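Local coordinates for endo-pectate lyase (Erwinia chrysanthemi, PDB 3B4N), which probably depolymerises polygalacturonate and methylated pectins by calcium-dependent eliminative cleavage, acting within the chain, at residues 235-241 with 266-272. Residues are numbered along the deposited sequence; the frame is centred on the assembly and turned at random.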
loop_
_atom_site.group_PDB
_atom_site.type_symbol
_atom_site.label_atom_id
_atom_site.label_comp_id
_atom_site.label_asym_id
_atom_site.label_seq_id
_atom_site.Cartn_x
_atom_site.Cartn_y
_atom_site.Cartn_z
ATOM N N THR A 235 11.808 1.360 -3.873
ATOM C CA THR A 235 10.466 1.398 -3.305
ATOM C C THR A 235 10.390 0.110 -2.482
ATOM O O THR A 235 10.673 -0.980 -2.989
ATOM C CB THR A 235 9.368 1.408 -4.376
ATOM O OG1 THR A 235 9.445 2.640 -5.107
ATOM C CG2 THR A 235 7.984 1.309 -3.721
ATOM N N VAL A 236 10.042 0.255 -1.204
ATOM C CA VAL A 236 9.956 -0.865 -0.268
ATOM C C VAL A 236 8.502 -1.063 0.154
ATOM O O VAL A 236 7.810 -0.094 0.452
ATOM C CB VAL A 236 10.819 -0.576 0.984
ATOM C CG1 VAL A 236 10.773 -1.757 1.958
ATOM C CG2 VAL A 236 12.254 -0.285 0.566
ATOM N N VAL A 237 8.049 -2.316 0.168
ATOM C CA VAL A 237 6.679 -2.640 0.557
ATOM C C VAL A 237 6.704 -3.706 1.644
ATOM O O VAL A 237 7.159 -4.830 1.412
ATOM C CB VAL A 237 5.865 -3.169 -0.645
ATOM C CG1 VAL A 237 4.431 -3.505 -0.199
ATOM C CG2 VAL A 237 5.851 -2.130 -1.770
ATOM N N LYS A 238 6.217 -3.346 2.828
ATOM C CA LYS A 238 6.193 -4.266 3.958
ATOM C C LYS A 238 4.981 -4.021 4.848
ATOM O O LYS A 238 4.106 -3.231 4.507
ATOM C CB LYS A 238 7.491 -4.143 4.766
ATOM C CG LYS A 238 7.774 -2.775 5.360
ATOM C CD LYS A 238 9.180 -2.781 5.942
ATOM C CE LYS A 238 9.608 -1.440 6.470
ATOM N NZ LYS A 238 10.912 -1.610 7.193
ATOM N N GLY A 239 4.917 -4.726 5.971
ATOM C CA GLY A 239 3.804 -4.539 6.886
ATOM C C GLY A 239 2.486 -5.080 6.372
ATOM O O GLY A 239 1.425 -4.745 6.894
ATOM N N ASN A 240 2.557 -5.928 5.351
ATOM C CA ASN A 240 1.380 -6.525 4.747
ATOM C C ASN A 240 0.423 -5.532 4.108
ATOM O O ASN A 240 -0.795 -5.596 4.304
ATOM C CB ASN A 240 0.641 -7.414 5.750
ATOM C CG ASN A 240 -0.231 -8.457 5.066
ATOM O OD1 ASN A 240 -0.003 -8.810 3.905
ATOM N ND2 ASN A 240 -1.220 -8.966 5.786
ATOM N N PHE A 241 1.003 -4.607 3.347
ATOM C CA PHE A 241 0.253 -3.628 2.558
ATOM C C PHE A 241 -0.745 -4.494 1.786
ATOM O O PHE A 241 -0.365 -5.484 1.158
ATOM C CB PHE A 241 1.237 -2.941 1.609
ATOM C CG PHE A 241 0.610 -1.987 0.630
ATOM C CD1 PHE A 241 -0.306 -1.023 1.040
ATOM C CD2 PHE A 241 1.014 -1.997 -0.701
ATOM C CE1 PHE A 241 -0.809 -0.077 0.141
ATOM C CE2 PHE A 241 0.516 -1.049 -1.612
ATOM C CZ PHE A 241 -0.390 -0.096 -1.186
ATOM N N LEU A 266 12.748 -2.430 -6.490
ATOM C CA LEU A 266 11.553 -2.720 -5.717
ATOM C C LEU A 266 11.934 -3.813 -4.723
ATOM O O LEU A 266 12.567 -4.807 -5.091
ATOM C CB LEU A 266 10.414 -3.222 -6.605
ATOM C CG LEU A 266 9.219 -3.792 -5.823
ATOM C CD1 LEU A 266 8.500 -2.661 -5.087
ATOM C CD2 LEU A 266 8.269 -4.513 -6.770
ATOM N N THR A 267 11.568 -3.615 -3.464
ATOM C CA THR A 267 11.811 -4.608 -2.422
ATOM C C THR A 267 10.478 -4.871 -1.742
ATOM O O THR A 267 9.973 -4.010 -1.026
ATOM C CB THR A 267 12.786 -4.102 -1.347
ATOM O OG1 THR A 267 14.039 -3.774 -1.955
ATOM C CG2 THR A 267 13.015 -5.179 -0.281
ATOM N N VAL A 268 9.896 -6.039 -1.993
ATOM C CA VAL A 268 8.644 -6.422 -1.356
ATOM C C VAL A 268 8.949 -7.535 -0.359
ATOM O O VAL A 268 9.528 -8.562 -0.728
ATOM C CB VAL A 268 7.604 -6.961 -2.371
ATOM C CG1 VAL A 268 6.351 -7.443 -1.629
ATOM C CG2 VAL A 268 7.227 -5.881 -3.361
ATOM N N THR A 269 8.559 -7.342 0.897
ATOM C CA THR A 269 8.781 -8.369 1.911
ATOM C C THR A 269 7.472 -8.891 2.501
ATOM O O THR A 269 7.450 -9.964 3.089
ATOM C CB THR A 269 9.645 -7.865 3.076
ATOM O OG1 THR A 269 8.954 -6.812 3.754
ATOM C CG2 THR A 269 10.995 -7.358 2.574
ATOM N N SER A 270 6.391 -8.131 2.362
ATOM C CA SER A 270 5.092 -8.552 2.882
ATOM C C SER A 270 3.969 -7.717 2.278
ATOM O O SER A 270 3.871 -6.507 2.527
ATOM C CB SER A 270 5.061 -8.422 4.407
ATOM O OG SER A 270 3.800 -8.825 4.920
ATOM N N ALA A 271 3.115 -8.371 1.499
ATOM C CA ALA A 271 1.989 -7.705 0.861
ATOM C C ALA A 271 0.943 -8.742 0.513
ATOM O O ALA A 271 1.260 -9.922 0.334
ATOM C CB ALA A 271 2.444 -6.967 -0.395
ATOM N N THR A 272 -0.304 -8.294 0.422
ATOM C CA THR A 272 -1.418 -9.170 0.109
ATOM C C THR A 272 -2.320 -8.569 -0.947
ATOM O O THR A 272 -2.651 -7.389 -0.889
ATOM C CB THR A 272 -2.295 -9.441 1.364
ATOM O OG1 THR A 272 -1.558 -10.230 2.301
ATOM C CG2 THR A 272 -3.578 -10.175 0.980
HETATM O O HOH W 1 -2.693 -11.329 4.470
HETATM O O HOH W 2 1.350 -11.521 3.048
#
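Two successive coils of the right-handed parallel beta helix stack here: residues 235-238 run beside 266-268 with strand axes 4.7 Å apart and only 8° from parallel. Thr235 O accepts a hydrogen bond from Thr267 N, Thr267 O one from Val237 N at 2.8 Å, and Val237 O one from Thr269 N, almost straight, with 173° at the hydrogen. On the inner face Val237 is the central side chain. Its CG1, anti to the backbone N (chi1 180°), reaches forward along the strand to Ala271 CB at 4.0 Å, while its CB rests against Val268 CG2 and its CG2 lies alongside Leu266 CD1. Leu226 of strand 224-228 covers Val237 from within, and Trp251 packs on Thr235 and Leu266. The other face carries Val236 and Thr267, both partly exposed. Beyond Val237 both chains turn, and pairing resumes one residue out of step, Phe241 facing Ala271. The turn 238-240 takes one residue more than its counterpart, with Gly239 and Asn240 both at positive phi; Ser270 O receives a weak, strongly bent bond from Asn240 N. Past it, Thr272 N donates to Phe241 O at 2.9 Å. Thr272 OG1 also reaches the Asn240 amide, donating to OD1 at 2.6 Å in the carbonyl plane, on a lone pair. Water 1 closes the ring by accepting from Asn240 ND2 and donating to Thr272 OG1, which should hold the amide in one rotation. ND2 also bonds weakly to Thr70, and Asn240 O accepts from Thr72, linking the turn to the N-terminal part of the chain. The Phe241 side chain lies about 6 Å from that of Ile192, a calcium-site residue, and about 13 Å from the ion. Parallel strands paired coil to coil, stacked inward aliphatic side chains and short turns between consecutive sheets typify the pectate lyase beta helix.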